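Local atomic coordinates of salmonella typhimurium DB7155 bacteriophage DET7 tailspike (Bacteriophage, PDB entry 2V5I), a protein that binds and probably hydrolyses the O-antigen polysaccharide of its Salmonella host, serving the phage as a trimeric receptor-binding tailspike. Residues N45-D50 with K68-G73; S228-L233 with S256-Y261. One frame throughout, in Å; residues are numbered along the deposited sequence.

Interaction 1 (N45-D50 with K68-G73)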
loop_
_atom_site.group_PDB
_atom_site.type_symbol
_atom_site.label_atom_id
_atom_site.label_comp_id
_atom_site.label_asym_id
_atom_site.label_seq_id
_atom_site.Cartn_x
_atom_site.Cartn_y
_atom_site.Cartn_z
ATOM N N ASN A 45 7.197 -16.250 -40.304
ATOM C CA ASN A 45 5.811 -15.871 -40.159
ATOM C C ASN A 45 4.909 -16.967 -40.740
ATOM O O ASN A 45 5.227 -17.555 -41.781
ATOM C CB ASN A 45 5.485 -14.552 -40.851
ATOM C CG ASN A 45 6.060 -13.344 -40.155
ATOM O OD1 ASN A 45 6.490 -13.375 -38.988
ATOM N ND2 ASN A 45 6.076 -12.231 -40.879
ATOM N N TYR A 46 3.746 -17.152 -40.114
ATOM C CA TYR A 46 2.781 -18.151 -40.521
ATOM C C TYR A 46 1.428 -17.514 -40.647
ATOM O O TYR A 46 0.902 -16.965 -39.690
ATOM C CB TYR A 46 2.689 -19.289 -39.529
ATOM C CG TYR A 46 1.820 -20.434 -40.006
ATOM C CD1 TYR A 46 2.269 -21.313 -40.994
ATOM C CD2 TYR A 46 0.554 -20.635 -39.491
ATOM C CE1 TYR A 46 1.526 -22.394 -41.398
ATOM C CE2 TYR A 46 -0.223 -21.703 -39.912
ATOM C CZ TYR A 46 0.270 -22.561 -40.901
ATOM O OH TYR A 46 -0.464 -23.678 -41.286
ATOM N N ASN A 47 0.915 -17.520 -41.886
ATOM C CA ASN A 47 -0.383 -16.962 -42.208
ATOM C C ASN A 47 -1.458 -18.033 -42.089
ATOM O O ASN A 47 -1.449 -19.016 -42.858
ATOM C CB ASN A 47 -0.279 -16.382 -43.642
ATOM C CG ASN A 47 0.835 -15.294 -43.738
ATOM O OD1 ASN A 47 0.555 -14.136 -43.486
ATOM N ND2 ASN A 47 2.118 -15.704 -44.030
ATOM N N PHE A 48 -2.324 -17.921 -41.066
ATOM C CA PHE A 48 -3.331 -18.968 -40.780
ATOM C C PHE A 48 -4.707 -18.585 -41.318
ATOM O O PHE A 48 -5.001 -17.419 -41.549
ATOM C CB PHE A 48 -3.371 -19.315 -39.272
ATOM C CG PHE A 48 -3.892 -18.209 -38.389
ATOM C CD1 PHE A 48 -3.050 -17.233 -37.880
ATOM C CD2 PHE A 48 -5.253 -18.110 -38.088
ATOM C CE1 PHE A 48 -3.538 -16.226 -37.082
ATOM C CE2 PHE A 48 -5.734 -17.106 -37.299
ATOM C CZ PHE A 48 -4.888 -16.127 -36.811
ATOM N N THR A 49 -5.563 -19.589 -41.500
ATOM C CA THR A 49 -6.960 -19.342 -41.881
ATOM C C THR A 49 -7.872 -19.442 -40.671
ATOM O O THR A 49 -7.554 -20.132 -39.703
ATOM C CB THR A 49 -7.396 -20.379 -42.901
ATOM O OG1 THR A 49 -7.193 -21.694 -42.399
ATOM C CG2 THR A 49 -6.551 -20.207 -44.162
ATOM N N ASP A 50 -8.989 -18.727 -40.702
ATOM C CA ASP A 50 -9.946 -18.771 -39.593
ATOM C C ASP A 50 -10.383 -20.177 -39.317
ATOM O O ASP A 50 -10.892 -20.879 -40.180
ATOM C CB ASP A 50 -11.175 -17.898 -39.891
ATOM C CG ASP A 50 -12.184 -17.837 -38.744
ATOM O OD1 ASP A 50 -11.949 -18.143 -37.524
ATOM O OD2 ASP A 50 -13.325 -17.428 -39.082
ATOM N N LYS A 68 5.661 -14.272 -36.350
ATOM C CA LYS A 68 4.259 -13.944 -36.068
ATOM C C LYS A 68 3.294 -14.958 -36.635
ATOM O O LYS A 68 3.574 -15.545 -37.679
ATOM C CB LYS A 68 3.896 -12.609 -36.661
ATOM C CG LYS A 68 4.797 -11.462 -36.281
ATOM C CD LYS A 68 4.368 -10.181 -37.000
ATOM C CE LYS A 68 5.170 -8.968 -36.572
ATOM N NZ LYS A 68 4.525 -7.698 -37.087
ATOM N N PHE A 69 2.136 -15.071 -35.974
ATOM C CA PHE A 69 0.963 -15.755 -36.506
ATOM C C PHE A 69 -0.009 -14.679 -37.010
ATOM O O PHE A 69 -0.491 -13.858 -36.232
ATOM C CB PHE A 69 0.223 -16.605 -35.460
ATOM C CG PHE A 69 1.010 -17.777 -34.948
ATOM C CD1 PHE A 69 1.443 -18.782 -35.809
ATOM C CD2 PHE A 69 1.206 -17.951 -33.584
ATOM C CE1 PHE A 69 2.170 -19.894 -35.317
ATOM C CE2 PHE A 69 1.967 -19.053 -33.102
ATOM C CZ PHE A 69 2.428 -20.009 -33.957
ATOM N N ILE A 70 -0.250 -14.670 -38.326
ATOM C CA ILE A 70 -1.029 -13.651 -38.968
ATOM C C ILE A 70 -2.310 -14.247 -39.559
ATOM O O ILE A 70 -2.267 -15.189 -40.368
ATOM C CB ILE A 70 -0.195 -12.959 -40.093
ATOM C CG1 ILE A 70 1.162 -12.435 -39.536
ATOM C CG2 ILE A 70 -0.994 -11.860 -40.761
ATOM C CD1 ILE A 70 2.154 -12.058 -40.575
ATOM N N GLY A 71 -3.442 -13.648 -39.240
ATOM C CA GLY A 71 -4.707 -14.111 -39.801
ATOM C C GLY A 71 -5.882 -13.413 -39.163
ATOM O O GLY A 71 -5.730 -12.800 -38.100
ATOM N N ASP A 72 -7.052 -13.519 -39.794
ATOM C CA ASP A 72 -8.292 -13.038 -39.226
ATOM C C ASP A 72 -8.981 -14.260 -38.663
ATOM O O ASP A 72 -9.059 -15.283 -39.334
ATOM C CB ASP A 72 -9.201 -12.387 -40.261
ATOM C CG ASP A 72 -8.686 -11.084 -40.778
ATOM O OD1 ASP A 72 -7.883 -10.425 -40.089
ATOM O OD2 ASP A 72 -9.069 -10.695 -41.937
ATOM N N GLY A 73 -9.479 -14.194 -37.439
ATOM C CA GLY A 73 -10.184 -15.350 -36.870
ATOM C C GLY A 73 -9.329 -16.116 -35.874
ATOM O O GLY A 73 -8.313 -15.620 -35.410
HETATM O O HOH W 1 -7.009 -15.468 -41.991
#

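Interaction 2 (S228-L233 with S256-Y261)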
loop_
_atom_site.group_PDB
_atom_site.type_symbol
_atom_site.label_atom_id
_atom_site.label_comp_id
_atom_site.label_asym_id
_atom_site.label_seq_id
_atom_site.Cartn_x
_atom_site.Cartn_y
_atom_site.Cartn_z
ATOM N N SER A 228 -12.787 -5.824 -22.926
ATOM C CA SER A 228 -12.033 -5.681 -21.691
ATOM C C SER A 228 -10.643 -6.279 -21.807
ATOM O O SER A 228 -10.416 -7.178 -22.626
ATOM C CB SER A 228 -12.835 -6.228 -20.514
ATOM O OG SER A 228 -14.009 -5.459 -20.324
ATOM N N GLY A 229 -9.710 -5.735 -21.035
ATOM C CA GLY A 229 -8.341 -6.184 -21.101
ATOM C C GLY A 229 -8.194 -7.642 -20.736
ATOM O O GLY A 229 -7.595 -8.453 -21.426
ATOM N N VAL A 230 -8.659 -7.946 -19.515
ATOM C CA VAL A 230 -8.707 -9.308 -19.006
ATOM C C VAL A 230 -10.121 -9.618 -18.557
ATOM O O VAL A 230 -10.745 -8.826 -17.869
ATOM C CB VAL A 230 -7.751 -9.529 -17.757
ATOM C CG1 VAL A 230 -7.796 -10.983 -17.264
ATOM C CG2 VAL A 230 -6.329 -9.130 -18.073
ATOM N N GLN A 231 -10.643 -10.769 -18.954
ATOM C CA GLN A 231 -11.971 -11.142 -18.515
ATOM C C GLN A 231 -12.108 -12.613 -18.176
ATOM O O GLN A 231 -11.431 -13.439 -18.743
ATOM C CB GLN A 231 -13.019 -10.774 -19.554
ATOM C CG GLN A 231 -12.911 -11.469 -20.823
ATOM C CD GLN A 231 -13.739 -10.768 -21.979
ATOM O OE1 GLN A 231 -14.426 -9.762 -21.771
ATOM N NE2 GLN A 231 -13.679 -11.336 -23.167
ATOM N N PHE A 232 -12.963 -12.886 -17.160
ATOM C CA PHE A 232 -13.247 -14.263 -16.711
ATOM C C PHE A 232 -14.712 -14.579 -16.864
ATOM O O PHE A 232 -15.539 -13.717 -16.589
ATOM C CB PHE A 232 -12.886 -14.357 -15.182
ATOM C CG PHE A 232 -11.431 -14.203 -14.909
ATOM C CD1 PHE A 232 -10.888 -12.922 -14.752
ATOM C CD2 PHE A 232 -10.625 -15.283 -14.830
ATOM C CE1 PHE A 232 -9.540 -12.761 -14.526
ATOM C CE2 PHE A 232 -9.213 -15.125 -14.587
ATOM C CZ PHE A 232 -8.739 -13.825 -14.420
ATOM N N LEU A 233 -14.997 -15.841 -17.227
ATOM C CA LEU A 233 -16.374 -16.379 -17.309
ATOM C C LEU A 233 -16.417 -17.722 -16.575
ATOM O O LEU A 233 -15.677 -18.633 -16.896
ATOM C CB LEU A 233 -16.851 -16.585 -18.768
ATOM C CG LEU A 233 -16.958 -15.362 -19.646
ATOM C CD1 LEU A 233 -15.651 -15.025 -20.294
ATOM C CD2 LEU A 233 -17.997 -15.622 -20.720
ATOM N N SER A 256 -13.582 -2.325 -20.214
ATOM C CA SER A 256 -13.025 -2.165 -18.885
ATOM C C SER A 256 -11.641 -2.785 -18.831
ATOM O O SER A 256 -11.289 -3.693 -19.610
ATOM C CB SER A 256 -13.900 -2.809 -17.842
ATOM O OG SER A 256 -15.168 -2.109 -17.781
ATOM N N GLY A 257 -10.835 -2.332 -17.880
ATOM C CA GLY A 257 -9.481 -2.915 -17.762
ATOM C C GLY A 257 -9.589 -4.420 -17.460
ATOM O O GLY A 257 -8.955 -5.248 -18.094
ATOM N N PHE A 258 -10.301 -4.703 -16.373
ATOM C CA PHE A 258 -10.425 -6.009 -15.832
ATOM C C PHE A 258 -11.880 -6.285 -15.459
ATOM O O PHE A 258 -12.501 -5.461 -14.811
ATOM C CB PHE A 258 -9.581 -6.075 -14.537
ATOM C CG PHE A 258 -8.130 -5.694 -14.752
ATOM C CD1 PHE A 258 -7.211 -6.577 -15.269
ATOM C CD2 PHE A 258 -7.697 -4.355 -14.535
ATOM C CE1 PHE A 258 -5.886 -6.201 -15.512
ATOM C CE2 PHE A 258 -6.341 -3.975 -14.766
ATOM C CZ PHE A 258 -5.470 -4.873 -15.285
ATOM N N LYS A 259 -12.371 -7.431 -15.908
ATOM C CA LYS A 259 -13.829 -7.711 -15.833
ATOM C C LYS A 259 -14.144 -9.130 -15.405
ATOM O O LYS A 259 -13.623 -10.078 -15.993
ATOM C CB LYS A 259 -14.454 -7.421 -17.195
ATOM C CG LYS A 259 -15.980 -7.672 -17.348
ATOM C CD LYS A 259 -16.374 -7.665 -18.809
ATOM C CE LYS A 259 -17.837 -7.908 -19.016
ATOM N NZ LYS A 259 -18.136 -7.707 -20.493
ATOM N N THR A 260 -15.009 -9.228 -14.388
ATOM C CA THR A 260 -15.700 -10.473 -14.108
ATOM C C THR A 260 -17.079 -10.420 -14.781
ATOM O O THR A 260 -17.883 -9.548 -14.473
ATOM C CB THR A 260 -15.860 -10.661 -12.559
ATOM O OG1 THR A 260 -16.472 -9.540 -11.961
ATOM C CG2 THR A 260 -14.509 -10.846 -11.903
ATOM N N TYR A 261 -17.326 -11.373 -15.685
ATOM C CA TYR A 261 -18.603 -11.288 -16.430
ATOM C C TYR A 261 -19.776 -11.356 -15.521
ATOM O O TYR A 261 -19.756 -12.058 -14.471
ATOM C CB TYR A 261 -18.756 -12.446 -17.433
ATOM C CG TYR A 261 -18.564 -12.054 -18.841
ATOM C CD1 TYR A 261 -17.289 -11.833 -19.309
ATOM C CD2 TYR A 261 -19.623 -11.956 -19.699
ATOM C CE1 TYR A 261 -17.062 -11.506 -20.609
ATOM C CE2 TYR A 261 -19.418 -11.612 -21.043
ATOM C CZ TYR A 261 -18.138 -11.392 -21.474
ATOM O OH TYR A 261 -17.852 -11.055 -22.788
#

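Interaction 1 (N45-D50 with K68-G73)
The ring of Phe-48 lies across the backbone of Gly-71, and Phe-48 is the residue most covered by the other segment. Gly-71 CA stands 3.8 Å from the ring centroid and 20° off its normal, a CH-pi contact. At the rim, Phe-48 CE2 comes within 3.5 Å of Gly-73 O. With CG held between its own backbone N and carbonyl carbon (chi1 68°), the ring swings over the neighbouring chain and reaches the CB of Phe-69 as well.

Parallel pairing supplies the frame. Tyr-46 N donates to Lys-68 O, Ile-70 N to Tyr-46 O, and Phe-48 N to Ile-70 O at 2.8 Å. A side chain extends the pattern at one end, where Asn-45 OD1 accepts from Lys-68 N at 2.9 Å, the donor tilted 30° from the amide carbonyl plane. At the other end direct pairing gives way to a water, which donates to Phe-48 O at 2.8 Å and accepts from Asp-72 N at 2.9 Å.

The face bearing Asn-47 and Ile-70 is looser: these side chains run alongside each other, Asn-47 OD1 3.7 Å from Ile-70 CB, with Asn-47 exposed. Tyr-46, on the other face, touches the edge of the Phe-69 ring through CB at Phe-69 CD1, while its hydroxyl bonds to Glu-52 and Leu-29 N.

Strand 69-70 lies between strand 46-47 and strand 85-92, where Phe-69 forms backbone bonds with Phe-90 and Glu-92, and both phenylalanines reach Met-91 and Leu-75 of strands 85-92 and 73-78.

Interaction 2 (S228-L233 with S256-Y261)
Tyr-261 is held like a plate between two aliphatic groups. Leu-233 lies alongside it and sets CG over one face, 3.6 Å from Tyr-261 CD1, a CH-pi contact; on the opposite face Lys-259 CE sits above the ring centre. At the ring's edge, Gln-231 OE1 approaches Tyr-261 CE1 to 3.4 Å, with amide and ring planes 64° apart. Tyr-261 is also fixed through its backbone, whose N donates to Phe-232 O at 3.1 Å with an N-H...O angle of 168°. The lysine reaches its place because its chain is fully extended, and on the way its CD passes 3.6 Å from Ser-228 OG. On the reverse face of the strands, Val-230 CG2 meets Phe-258 CD1 at 3.9 Å.

These are successive coils of a parallel beta-helix, and at the start of the two segments like residues stack: Ser-228 over Ser-256, Gly-229 over Gly-257. Both glycines share nearly the same backbone angles, and each follows a serine at the turn into its strand. Here Ser-256 N donates to Ser-228 OG at 3.2 Å, and Gly-229 N to Ser-256 O at 2.9 Å. Val-230 N continues the pairing to Gly-257 O.

A second shell fixes the polar ends. Glu-255 takes Lys-259 NZ in a salt bridge with one carboxylate oxygen and bonds Ser-228 OG with the other. Thr-203 OG1 is bonded to Gln-231 NE2, which settles the amide's rotation and leaves OE1 turned to the tyrosine. Phe-258 stacks on Phe-290 of strand 290-291, the next across the sheet, while Val-230, Phe-232 and Phe-258 all pack on Val-245 of strand 244-246.

Both contacts join neighbouring coils of one parallel beta-helix, and they follow each other along the chain, interaction 1 closing before interaction 2 opens. Their centres are 25 Å apart and their nearest atoms about 14 Å. Interaction 1 lies toward the N-terminal end of the helix, 36 Å from the centre of the chain, whereas interaction 2 lies 13 Å from it. Strands 46-47 and 69-70 belong with 85-92 to a different group of parallel strands from 230-233 and 258-260; the link is strand 73-78, begun by Gly-73, which shares the latter group. The same coil-to-coil pairing thus recurs along the elongated body, in what is probably the O-antigen binding and hydrolysis domain.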